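Side-chain contacts in putative sugar binding protein (Geobacillus stearothermophilus, PDB 6GT9), which binds glucose and galactose, here caught with beta-D-galactopyranose, and belongs to a three-component sensing system connected with galactan utilization: residues A[160-163]-A[167-170]; A[173-178]-A[216-221]; A[189-194]-A[201-206]; A[36-39]-A[44-47]; A[66-69]-A[74-77]. One frame throughout, in Å; residues are numbered along the deposited sequence.

Contact 1. Residues A[160-163]-A[167-170]. With GAL (beta-D-galactopyranose), chain E.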
# COMPACT_ATOMS: atom_id res chain seq x y z
N THR A 160 1.01 0.69 -11.47
CA THR A 160 1.51 1.03 -10.15
C THR A 160 0.78 2.28 -9.66
O THR A 160 0.32 3.10 -10.46
CB THR A 160 3.04 1.22 -10.17
OG1 THR A 160 3.55 1.32 -8.83
CG2 THR A 160 3.44 2.46 -10.96
N GLY A 161 0.66 2.41 -8.34
CA GLY A 161 -0.06 3.56 -7.79
C GLY A 161 0.55 4.89 -8.20
O GLY A 161 -0.18 5.83 -8.54
N SER A 162 1.87 4.98 -8.18
CA SER A 162 2.60 6.16 -8.64
C SER A 162 4.07 5.79 -8.76
O SER A 162 4.52 4.83 -8.14
CB SER A 162 2.42 7.36 -7.69
OG SER A 162 2.95 7.09 -6.40
N LEU A 163 4.80 6.58 -9.55
CA LEU A 163 6.23 6.34 -9.74
C LEU A 163 7.09 6.96 -8.66
O LEU A 163 8.29 6.68 -8.61
CB LEU A 163 6.67 6.88 -11.10
CG LEU A 163 6.00 6.21 -12.28
CD1 LEU A 163 6.35 6.94 -13.58
CD2 LEU A 163 6.41 4.75 -12.35
N HIS A 167 6.56 2.92 -1.39
CA HIS A 167 6.12 1.53 -1.34
C HIS A 167 5.83 0.99 -2.73
O HIS A 167 6.08 -0.19 -3.02
CB HIS A 167 4.89 1.35 -0.44
CG HIS A 167 3.68 2.16 -0.82
ND1 HIS A 167 3.76 3.40 -1.42
CD2 HIS A 167 2.37 1.94 -0.59
CE1 HIS A 167 2.54 3.89 -1.58
NE2 HIS A 167 1.68 3.03 -1.08
N GLN A 168 5.33 1.85 -3.62
CA GLN A 168 5.12 1.46 -5.01
C GLN A 168 6.44 1.18 -5.70
O GLN A 168 6.59 0.18 -6.41
CB GLN A 168 4.34 2.56 -5.74
CG GLN A 168 2.97 2.81 -5.13
CD GLN A 168 2.12 1.56 -5.13
OE1 GLN A 168 1.60 1.15 -6.16
NE2 GLN A 168 1.99 0.93 -3.96
N GLN A 169 7.43 2.07 -5.50
CA GLN A 169 8.74 1.84 -6.10
C GLN A 169 9.33 0.52 -5.63
O GLN A 169 9.89 -0.25 -6.43
CB GLN A 169 9.68 2.99 -5.75
CG GLN A 169 9.43 4.29 -6.51
CD GLN A 169 10.22 5.45 -5.93
OE1 GLN A 169 10.94 5.30 -4.94
NE2 GLN A 169 10.09 6.62 -6.54
N LEU A 170 9.19 0.22 -4.34
CA LEU A 170 9.80 -1.00 -3.81
C LEU A 170 9.10 -2.25 -4.34
O LEU A 170 9.77 -3.26 -4.61
CB LEU A 170 9.79 -0.97 -2.28
CG LEU A 170 10.78 -0.01 -1.60
CD1 LEU A 170 10.53 0.03 -0.09
CD2 LEU A 170 12.22 -0.43 -1.86
C1 GAL E . -2.27 -0.52 -1.06
C2 GAL E . -1.24 0.35 -0.37
C3 GAL E . -1.88 1.62 0.23
C4 GAL E . -2.63 2.38 -0.85
C5 GAL E . -3.60 1.47 -1.58
C6 GAL E . -4.24 2.14 -2.79
O1 GAL E . -1.64 -1.65 -1.62
O2 GAL E . -0.59 -0.36 0.69
O3 GAL E . -0.88 2.48 0.69
O4 GAL E . -1.71 2.95 -1.79
O5 GAL E . -2.94 0.23 -2.09
O6 GAL E . -5.38 1.43 -3.22
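Q168 reaches from the first turn of its helix to G161 and holds the preceding loop with a single carboxamide oxygen. Its CG lies beside the backbone N (chi1 -60°), and a second bend at chi2 folds the chain back, which delivers OE1 to the backbone N of G161 at 2.7 Å. With no side chain on G161, the oxygen has room to come this close. OE1 also accepts from T220 OG1, which lies beyond the two segments, while T160 OG1 is at most a weak, undecided partner; T160 too is joined to T220 through its hydroxyl. Nearer its backbone, Q168 CB rests 3.3 Å from S162 O.

The second amide serves the other end of the loop. Q169 runs out straight beyond CG, and its NE2 gives a nearly linear bond to L163 O, 2.7 Å long with an angle of 171° at the hydrogen and the acceptor in the amide plane. Two successive glutamines thus pin the loop at two points.

Q168 also packs on a residue of the sugar site: its NE2 sits over the centre of the H167 ring, 3.5 Å above its plane, and H167 NE2 bonds galactose O3 at 3.2 Å, with a weaker, longer bond to O4.

In the fold, this is the turn by which strand 154-160 passes into helix 166-179. The backbone of T160 is bonded to E191 at the end of strand 185-192 and S193 just after it, L163 N is taken by the carboxylate of E192, and H167 and L170 also touch N135 of helix 135-149.

Contact 2. Residues A[173-178]-A[216-221]. With GAL (beta-D-galactopyranose), chain E.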
# COMPACT_ATOMS: atom_id res chain seq x y z
N ARG A 173 10.28 -2.70 -7.87
CA ARG A 173 11.68 -3.07 -7.93
C ARG A 173 11.90 -4.51 -7.47
O ARG A 173 12.72 -5.24 -8.05
CB ARG A 173 12.52 -2.09 -7.11
CG ARG A 173 14.02 -2.34 -7.19
CD ARG A 173 14.50 -2.22 -8.63
NE ARG A 173 15.78 -2.90 -8.83
CZ ARG A 173 16.96 -2.35 -8.55
NH1 ARG A 173 17.02 -1.12 -8.06
NH2 ARG A 173 18.07 -3.05 -8.76
N GLY A 174 11.18 -4.94 -6.43
CA GLY A 174 11.29 -6.33 -6.00
C GLY A 174 10.76 -7.31 -7.04
O GLY A 174 11.33 -8.39 -7.24
N PHE A 175 9.66 -6.95 -7.69
CA PHE A 175 9.14 -7.76 -8.79
C PHE A 175 10.18 -7.93 -9.88
O PHE A 175 10.45 -9.05 -10.34
CB PHE A 175 7.87 -7.10 -9.34
CG PHE A 175 7.28 -7.79 -10.56
CD1 PHE A 175 7.69 -7.44 -11.84
CD2 PHE A 175 6.30 -8.76 -10.41
CE1 PHE A 175 7.14 -8.05 -12.96
CE2 PHE A 175 5.75 -9.39 -11.53
CZ PHE A 175 6.16 -9.02 -12.81
N GLU A 176 10.77 -6.82 -10.31
CA GLU A 176 11.75 -6.84 -11.39
C GLU A 176 12.97 -7.69 -11.03
O GLU A 176 13.46 -8.46 -11.86
CB GLU A 176 12.16 -5.40 -11.72
CG GLU A 176 11.04 -4.61 -12.40
CD GLU A 176 11.33 -3.12 -12.48
OE1 GLU A 176 12.24 -2.64 -11.76
OE2 GLU A 176 10.65 -2.42 -13.27
N ASP A 177 13.45 -7.58 -9.79
CA ASP A 177 14.57 -8.42 -9.37
C ASP A 177 14.20 -9.89 -9.40
O ASP A 177 15.02 -10.75 -9.76
CB ASP A 177 15.04 -8.02 -7.97
CG ASP A 177 15.70 -6.65 -7.93
OD1 ASP A 177 16.11 -6.15 -9.00
OD2 ASP A 177 15.84 -6.08 -6.83
N ALA A 178 12.95 -10.21 -9.03
CA ALA A 178 12.56 -11.62 -8.93
C ALA A 178 12.44 -12.28 -10.30
O ALA A 178 12.76 -13.46 -10.44
CB ALA A 178 11.25 -11.74 -8.16
N ALA A 216 0.10 -10.48 -19.54
CA ALA A 216 0.24 -10.53 -18.09
C ALA A 216 0.26 -9.12 -17.52
O ALA A 216 0.93 -8.23 -18.05
CB ALA A 216 1.52 -11.29 -17.68
N PHE A 217 -0.49 -8.92 -16.44
CA PHE A 217 -0.52 -7.65 -15.71
C PHE A 217 -0.09 -7.86 -14.27
O PHE A 217 -0.42 -8.88 -13.66
CB PHE A 217 -1.91 -7.01 -15.70
CG PHE A 217 -2.29 -6.34 -16.99
CD1 PHE A 217 -2.90 -7.06 -18.01
CD2 PHE A 217 -2.07 -4.98 -17.17
CE1 PHE A 217 -3.29 -6.44 -19.19
CE2 PHE A 217 -2.45 -4.35 -18.37
CZ PHE A 217 -3.06 -5.08 -19.38
N TYR A 218 0.62 -6.87 -13.72
CA TYR A 218 1.01 -6.82 -12.32
C TYR A 218 0.56 -5.47 -11.77
O TYR A 218 1.04 -4.43 -12.23
CB TYR A 218 2.52 -6.97 -12.18
CG TYR A 218 3.12 -6.66 -10.82
CD1 TYR A 218 2.51 -7.10 -9.64
CD2 TYR A 218 4.32 -5.97 -10.71
CE1 TYR A 218 3.07 -6.85 -8.39
CE2 TYR A 218 4.89 -5.71 -9.47
CZ TYR A 218 4.27 -6.16 -8.32
OH TYR A 218 4.85 -5.90 -7.09
N GLY A 219 -0.36 -5.49 -10.80
CA GLY A 219 -0.81 -4.27 -10.13
C GLY A 219 -0.19 -4.20 -8.75
O GLY A 219 -0.10 -5.22 -8.05
N THR A 220 0.25 -3.00 -8.34
CA THR A 220 1.02 -2.89 -7.11
C THR A 220 0.28 -2.18 -5.99
O THR A 220 0.88 -1.95 -4.93
CB THR A 220 2.36 -2.19 -7.36
OG1 THR A 220 2.15 -0.81 -7.71
CG2 THR A 220 3.12 -2.89 -8.49
N SER A 221 -0.98 -1.80 -6.20
CA SER A 221 -1.77 -1.19 -5.14
C SER A 221 -3.18 -1.75 -5.21
O SER A 221 -3.53 -2.47 -6.14
CB SER A 221 -1.74 0.35 -5.23
OG SER A 221 -2.43 0.83 -6.37
C1 GAL E . -2.27 -0.52 -1.06
C2 GAL E . -1.24 0.35 -0.37
C3 GAL E . -1.88 1.62 0.23
C4 GAL E . -2.63 2.38 -0.85
C5 GAL E . -3.60 1.47 -1.58
C6 GAL E . -4.24 2.14 -2.79
O1 GAL E . -1.64 -1.65 -1.62
O2 GAL E . -0.59 -0.36 0.69
O3 GAL E . -0.88 2.48 0.69
O4 GAL E . -1.71 2.95 -1.79
O5 GAL E . -2.94 0.23 -2.09
O6 GAL E . -5.38 1.43 -3.22
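F175 and Y218 form an offset aromatic stack in the buried layer between helix 166-179 and strand 216-219, in the domain built on the mixed sheet, one of the two between which the sugar lies. The centroids are 4.2 Å apart and the planes differ by 16°, and the rings are displaced so that Y218 CD2 lies over one face of F175 and F175 CD2 does the same over Y218. In both residues CG is anti to the backbone N (chi1 176° for F175, 168° for Y218), which turns each ring toward the other across the layer. The tightest approach is F175 CB to Y218 CE2, 3.3 Å. T220 CG2 lies 3.4 Å above the opposite face of Y218, clasping that ring on both sides. An alanine in place of F175 is likely to leave one face of Y218 without its stacking partner and to open a gap toward V156 and I187.

Y218 OH bonds the backbone O of R171, a residue that binds the sugar. S221 CB stands 3.4 Å from galactose O5. The chemistry is mainly dispersive: stacking fills the buried layer, and one phenolic bond anchors the far end of the tyrosine.

Contact 3. Residues A[189-194]-A[201-206]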
# COMPACT_ATOMS: atom_id res chain seq x y z
N ALA A 189 5.67 -2.33 -20.33
CA ALA A 189 4.94 -1.12 -20.01
C ALA A 189 4.80 -1.01 -18.50
O ALA A 189 4.61 -2.01 -17.81
CB ALA A 189 3.56 -1.12 -20.68
N ILE A 190 4.93 0.22 -18.00
CA ILE A 190 4.68 0.58 -16.60
C ILE A 190 3.89 1.88 -16.61
O ILE A 190 4.35 2.88 -17.18
CB ILE A 190 5.98 0.74 -15.79
CG1 ILE A 190 6.87 -0.50 -15.93
CG2 ILE A 190 5.69 1.03 -14.31
CD1 ILE A 190 8.18 -0.44 -15.16
N GLU A 191 2.69 1.87 -16.02
CA GLU A 191 1.82 3.05 -16.00
C GLU A 191 1.28 3.29 -14.59
O GLU A 191 1.17 2.37 -13.77
CB GLU A 191 0.64 2.90 -16.97
CG GLU A 191 1.06 2.62 -18.42
CD GLU A 191 1.57 3.86 -19.15
OE1 GLU A 191 1.38 4.98 -18.63
OE2 GLU A 191 2.15 3.70 -20.25
N GLU A 192 0.93 4.54 -14.32
CA GLU A 192 0.42 4.98 -13.02
C GLU A 192 -1.10 5.03 -13.01
O GLU A 192 -1.72 5.53 -13.95
CB GLU A 192 0.97 6.37 -12.68
CG GLU A 192 2.47 6.42 -12.58
CD GLU A 192 2.98 7.83 -12.35
OE1 GLU A 192 3.15 8.57 -13.34
OE2 GLU A 192 3.18 8.20 -11.17
N SER A 193 -1.69 4.56 -11.92
CA SER A 193 -3.13 4.57 -11.75
C SER A 193 -3.63 5.68 -10.82
O SER A 193 -4.84 5.91 -10.75
CB SER A 193 -3.61 3.22 -11.20
OG SER A 193 -3.16 3.06 -9.85
N HIS A 194 -2.73 6.33 -10.08
CA HIS A 194 -3.12 7.30 -9.04
C HIS A 194 -4.18 6.71 -8.10
O HIS A 194 -5.11 7.39 -7.66
CB HIS A 194 -3.57 8.61 -9.69
CG HIS A 194 -2.49 9.24 -10.50
ND1 HIS A 194 -2.47 9.18 -11.88
CD2 HIS A 194 -1.33 9.83 -10.13
CE1 HIS A 194 -1.37 9.77 -12.33
NE2 HIS A 194 -0.66 10.16 -11.28
N ALA A 201 -8.09 1.12 -14.96
CA ALA A 201 -8.77 0.61 -16.15
C ALA A 201 -8.37 1.37 -17.41
O ALA A 201 -8.11 0.76 -18.46
CB ALA A 201 -10.28 0.66 -15.95
N GLU A 202 -8.34 2.70 -17.34
CA GLU A 202 -7.95 3.50 -18.50
C GLU A 202 -6.55 3.11 -18.96
O GLU A 202 -6.31 2.90 -20.16
CB GLU A 202 -8.02 5.00 -18.18
CG GLU A 202 -9.44 5.52 -18.04
CD GLU A 202 -9.53 6.96 -17.51
OE1 GLU A 202 -10.63 7.55 -17.61
OE2 GLU A 202 -8.51 7.50 -17.01
N LYS A 203 -5.61 3.00 -18.02
CA LYS A 203 -4.25 2.63 -18.38
C LYS A 203 -4.19 1.23 -18.97
O LYS A 203 -3.46 0.99 -19.94
CB LYS A 203 -3.34 2.74 -17.15
CG LYS A 203 -3.14 4.18 -16.67
CD LYS A 203 -2.60 5.05 -17.81
CE LYS A 203 -2.13 6.40 -17.30
NZ LYS A 203 -3.17 7.02 -16.46
N ALA A 204 -4.94 0.28 -18.41
CA ALA A 204 -4.94 -1.08 -18.95
C ALA A 204 -5.38 -1.08 -20.40
O ALA A 204 -4.78 -1.75 -21.24
CB ALA A 204 -5.86 -1.98 -18.13
N TYR A 205 -6.44 -0.32 -20.71
CA TYR A 205 -6.96 -0.27 -22.07
C TYR A 205 -5.93 0.29 -23.04
O TYR A 205 -5.64 -0.32 -24.08
CB TYR A 205 -8.25 0.55 -22.08
CG TYR A 205 -8.87 0.74 -23.45
CD1 TYR A 205 -9.73 -0.21 -23.98
CD2 TYR A 205 -8.59 1.87 -24.20
CE1 TYR A 205 -10.29 -0.03 -25.23
CE2 TYR A 205 -9.15 2.06 -25.45
CZ TYR A 205 -10.00 1.10 -25.96
OH TYR A 205 -10.55 1.27 -27.21
N THR A 206 -5.33 1.44 -22.71
CA THR A 206 -4.32 2.02 -23.60
C THR A 206 -3.09 1.12 -23.72
O THR A 206 -2.46 1.09 -24.79
CB THR A 206 -3.92 3.42 -23.11
OG1 THR A 206 -3.33 3.33 -21.81
CG2 THR A 206 -5.14 4.31 -23.02
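K203 lays its aliphatic chain across the end of strand 185-192, crossing the side chain of E191 at about a right angle. E191 CB meets K203 CD at 4.0 Å, and E192 O is approached along the lysine by CG at 3.4 Å and CE at 3.5 Å. The ammonium then turns in: bends at chi2 and chi4 (-56° and -51°) curl the chain round the carbonyl and bring NZ to E192 O at 3.3 Å, a weak hydrogen bond.

A second shell surrounds these groups. E191 is backbone-bonded to I158 and T160 on the adjoining strand, and its side chain also touches I207. E192 turns its carboxylate the other way, to L163 N, while its CB lies over one face of the H194 ring. On the helix, T206 OG1 bonds the carbonyl K203 O at 3.0 Å.

The opposite charges of E191 and K203 do not pair, for OE1 and NZ are 5.4 Å apart. What joins helix to strand here is the methylene stem of the lysine plus one weak bond to a backbone carbonyl; the glutamate probably adds a longer-range attraction at this partly exposed edge of the sheet.

Contact 4. Residues A[36-39]-A[44-47]. With GAL (beta-D-galactopyranose), chain E.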
# COMPACT_ATOMS: atom_id res chain seq x y z
N VAL A 36 -2.73 9.71 9.34
CA VAL A 36 -2.85 10.36 8.04
C VAL A 36 -2.81 9.27 6.97
O VAL A 36 -1.77 8.62 6.80
CB VAL A 36 -1.73 11.39 7.82
CG1 VAL A 36 -1.89 12.04 6.46
CG2 VAL A 36 -1.74 12.43 8.94
N PRO A 37 -3.89 9.03 6.25
CA PRO A 37 -3.87 8.05 5.15
C PRO A 37 -3.37 8.70 3.86
O PRO A 37 -3.28 9.91 3.73
CB PRO A 37 -5.33 7.65 5.02
CG PRO A 37 -6.04 8.96 5.27
CD PRO A 37 -5.24 9.61 6.41
N GLU A 38 -3.03 7.84 2.90
CA GLU A 38 -2.65 8.33 1.58
C GLU A 38 -3.81 9.09 0.94
O GLU A 38 -3.60 10.10 0.26
CB GLU A 38 -2.21 7.16 0.69
CG GLU A 38 -1.65 7.53 -0.67
CD GLU A 38 -1.01 6.31 -1.36
OE1 GLU A 38 -1.03 5.22 -0.74
OE2 GLU A 38 -0.50 6.43 -2.49
N GLU A 39 -5.04 8.62 1.16
CA GLU A 39 -6.24 9.20 0.58
C GLU A 39 -7.41 8.82 1.48
O GLU A 39 -7.57 7.64 1.82
CB GLU A 39 -6.47 8.70 -0.85
CG GLU A 39 -7.56 9.46 -1.63
CD GLU A 39 -7.66 9.00 -3.08
OE1 GLU A 39 -8.52 8.14 -3.38
OE2 GLU A 39 -6.83 9.45 -3.89
N TYR A 44 -8.73 0.71 1.06
CA TYR A 44 -7.70 0.05 1.86
C TYR A 44 -7.39 0.87 3.12
O TYR A 44 -7.29 0.32 4.23
CB TYR A 44 -6.45 -0.17 1.00
CG TYR A 44 -5.19 -0.61 1.75
CD1 TYR A 44 -4.37 0.32 2.37
CD2 TYR A 44 -4.82 -1.96 1.81
CE1 TYR A 44 -3.23 -0.07 3.06
CE2 TYR A 44 -3.67 -2.36 2.49
CZ TYR A 44 -2.88 -1.41 3.11
OH TYR A 44 -1.74 -1.76 3.79
N TRP A 45 -7.25 2.19 2.96
CA TRP A 45 -6.94 3.04 4.11
C TRP A 45 -8.08 3.11 5.11
O TRP A 45 -7.84 3.34 6.31
CB TRP A 45 -6.53 4.43 3.61
CG TRP A 45 -5.09 4.40 3.31
CD1 TRP A 45 -4.51 4.25 2.10
CD2 TRP A 45 -4.04 4.37 4.27
NE1 TRP A 45 -3.15 4.19 2.22
CE2 TRP A 45 -2.83 4.25 3.55
CE3 TRP A 45 -4.00 4.48 5.66
CZ2 TRP A 45 -1.59 4.22 4.18
CZ3 TRP A 45 -2.76 4.46 6.29
CH2 TRP A 45 -1.57 4.34 5.55
N ARG A 46 -9.32 2.91 4.68
CA ARG A 46 -10.41 2.83 5.65
C ARG A 46 -10.31 1.56 6.49
O ARG A 46 -10.75 1.54 7.64
CB ARG A 46 -11.77 2.92 4.94
CG ARG A 46 -12.13 4.31 4.41
CD ARG A 46 -12.48 5.31 5.52
NE ARG A 46 -13.06 6.54 4.99
CZ ARG A 46 -13.28 7.65 5.70
NH1 ARG A 46 -12.96 7.70 6.99
NH2 ARG A 46 -13.82 8.72 5.13
N LEU A 47 -9.75 0.49 5.93
CA LEU A 47 -9.47 -0.71 6.73
C LEU A 47 -8.39 -0.43 7.76
O LEU A 47 -8.50 -0.88 8.91
CB LEU A 47 -9.05 -1.87 5.83
CG LEU A 47 -10.15 -2.61 5.08
CD1 LEU A 47 -9.55 -3.81 4.32
CD2 LEU A 47 -11.23 -3.07 6.05
C1 GAL E . -2.27 -0.52 -1.06
C2 GAL E . -1.24 0.35 -0.37
C3 GAL E . -1.88 1.62 0.23
C4 GAL E . -2.63 2.38 -0.85
C5 GAL E . -3.60 1.47 -1.58
C6 GAL E . -4.24 2.14 -2.79
O1 GAL E . -1.64 -1.65 -1.62
O2 GAL E . -0.59 -0.36 0.69
O3 GAL E . -0.88 2.48 0.69
O4 GAL E . -1.71 2.95 -1.79
O5 GAL E . -2.94 0.23 -2.09
O6 GAL E . -5.38 1.43 -3.22
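W45 takes backbone rather than side-chain tips against its indole: P37 CA and the peptide N of E38 both lie 3.6 Å above one face. The P37 contact is a CH-pi interaction, with CA 3.9 Å from the centroid of the six-membered ring and 21° off the normal. P37 CB comes down on the same face, 3.5 Å from W45 CE3, and E38 CB packs against NE1. Y44 CD1 lies 3.9 Å above the opposite face, so the indole is a slab between loop and tyrosine.

W45 NE1 stands 3.2 Å from galactose O3, while the Y44 ring places a face under C1 of the sugar. E38, with CG anti to the backbone N (chi1 -174°) and an extended chain, carries OE1 out to accept from O4 at 2.6 Å; O3 lies 3.1 Å from E38 OE1. Q94 NE2 also bonds E38 OE1. A leucine at the W45 position would probably leave P37 without its flat CH-pi partner and free the loop carrying E38 to shift.

E38 and W45 divide the work: the carboxylate grips the hydroxyl O4, and the aromatic plane holds the loop from which that carboxylate extends.

Contact 5. Residues A[66-69]-A[74-77]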
# COMPACT_ATOMS: atom_id res chain seq x y z
N ILE A 66 -7.17 11.98 9.49
CA ILE A 66 -7.10 13.23 8.74
C ILE A 66 -6.17 13.04 7.56
O ILE A 66 -4.99 12.72 7.74
CB ILE A 66 -6.59 14.41 9.59
CG1 ILE A 66 -7.37 14.52 10.91
CG2 ILE A 66 -6.69 15.70 8.81
CD1 ILE A 66 -6.74 15.46 11.90
N GLY A 67 -6.68 13.25 6.35
CA GLY A 67 -5.92 12.99 5.15
C GLY A 67 -6.47 13.69 3.92
O GLY A 67 -7.57 14.24 3.92
N PRO A 68 -5.68 13.67 2.84
CA PRO A 68 -6.12 14.32 1.60
C PRO A 68 -7.35 13.65 1.01
O PRO A 68 -7.48 12.42 1.01
CB PRO A 68 -4.91 14.15 0.66
CG PRO A 68 -3.74 13.75 1.57
CD PRO A 68 -4.34 13.06 2.74
N ARG A 69 -8.27 14.46 0.49
CA ARG A 69 -9.39 13.87 -0.23
C ARG A 69 -8.91 13.18 -1.50
O ARG A 69 -9.48 12.17 -1.91
CB ARG A 69 -10.45 14.92 -0.56
CG ARG A 69 -11.78 14.31 -1.00
CD ARG A 69 -12.69 15.40 -1.50
NE ARG A 69 -12.44 16.58 -0.69
CZ ARG A 69 -12.48 17.82 -1.15
NH1 ARG A 69 -12.78 18.05 -2.43
NH2 ARG A 69 -12.22 18.82 -0.32
N ASP A 74 2.02 17.25 -1.67
CA ASP A 74 2.01 18.54 -0.97
C ASP A 74 0.87 18.62 0.03
O ASP A 74 1.07 19.11 1.15
CB ASP A 74 1.91 19.69 -1.97
CG ASP A 74 3.18 19.87 -2.78
OD1 ASP A 74 4.26 19.44 -2.30
OD2 ASP A 74 3.11 20.43 -3.89
N GLU A 75 -0.32 18.16 -0.34
CA GLU A 75 -1.44 18.20 0.60
C GLU A 75 -1.16 17.30 1.81
O GLU A 75 -1.46 17.66 2.95
CB GLU A 75 -2.73 17.79 -0.12
CG GLU A 75 -3.96 17.71 0.76
CD GLU A 75 -4.42 19.05 1.32
OE1 GLU A 75 -3.86 20.11 0.95
OE2 GLU A 75 -5.36 19.02 2.14
N HIS A 76 -0.60 16.12 1.55
CA HIS A 76 -0.19 15.20 2.60
C HIS A 76 0.78 15.87 3.57
O HIS A 76 0.62 15.78 4.79
CB HIS A 76 0.44 13.97 1.95
CG HIS A 76 0.46 12.74 2.81
ND1 HIS A 76 0.29 11.47 2.29
CD2 HIS A 76 0.66 12.57 4.14
CE1 HIS A 76 0.37 10.58 3.26
NE2 HIS A 76 0.59 11.22 4.39
N LEU A 77 1.77 16.54 3.04
CA LEU A 77 2.71 17.21 3.88
C LEU A 77 2.11 18.39 4.62
O LEU A 77 2.53 18.70 5.68
CB LEU A 77 3.91 17.67 3.11
CG LEU A 77 4.74 16.60 2.47
CD1 LEU A 77 5.81 17.24 1.63
CD2 LEU A 77 5.33 15.66 3.49
O HOH W 1 -7.40 17.46 1.03
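Across one of the beta-alpha connections of the parallel-sheet domain, P68, in the loop after strand 62-65, meets E75 and H76 in the first turn of helix 73-85. The CB and CG atoms of the proline lean on this turn: P68 CB touches E75 CG at 3.7 Å, and its CG reaches the backbone N of H76 at 3.9 Å. H76 CB is next, 4.2 Å from P68 CG. These are van der Waals touches, one of them against a backbone N.

A polar link closes the loop farther out. E75 has CG anti to its own N (chi1 177°) and bends at chi2 (66°), which swings its carboxylate round the proline toward R69. A water molecule fills the remaining distance, donating to E75 OE2 at 2.8 Å and accepting from R69 N at 3.2 Å. The same carboxylate oxygen forms a salt bridge with R78 one turn along the helix, so the glutamate serves both the helix and the loop.

H76 NE2 is bonded to T93 OG1 at the end of strand 90-93, and its ring meets F101 of helix 98-110 edge to face.

Around the contact, the backbones of I66 and P68 are bonded to L35 and L40, tying the loop to strand 32-36 and the turn after it. H76 packs on V36, P68 on I79 of helix 73-85, and L77 against helix 98-110.

In the fold
Contacts 4 and 5 come first along the chain and belong to the parallel-sheet domain; contacts 1, 2 and 3 follow and gather round the mixed sheet, contact 3 nested between the two segments of contact 2. Within each group the parts touch, with centres 11 Å apart for contacts 4 and 5 and 10 to 14 Å apart for the others, and contacts 1 and 4 touch across the sugar site, H167 against E38. Contacts 1 and 2 share helix 166-179. Galactose lies where the domains meet: contacts 1, 2 and 4 all reach it, whereas contacts 3 and 5 stand back from it. The arrangement exemplifies a periplasmic-type binding protein, whose two domains close on one sugar.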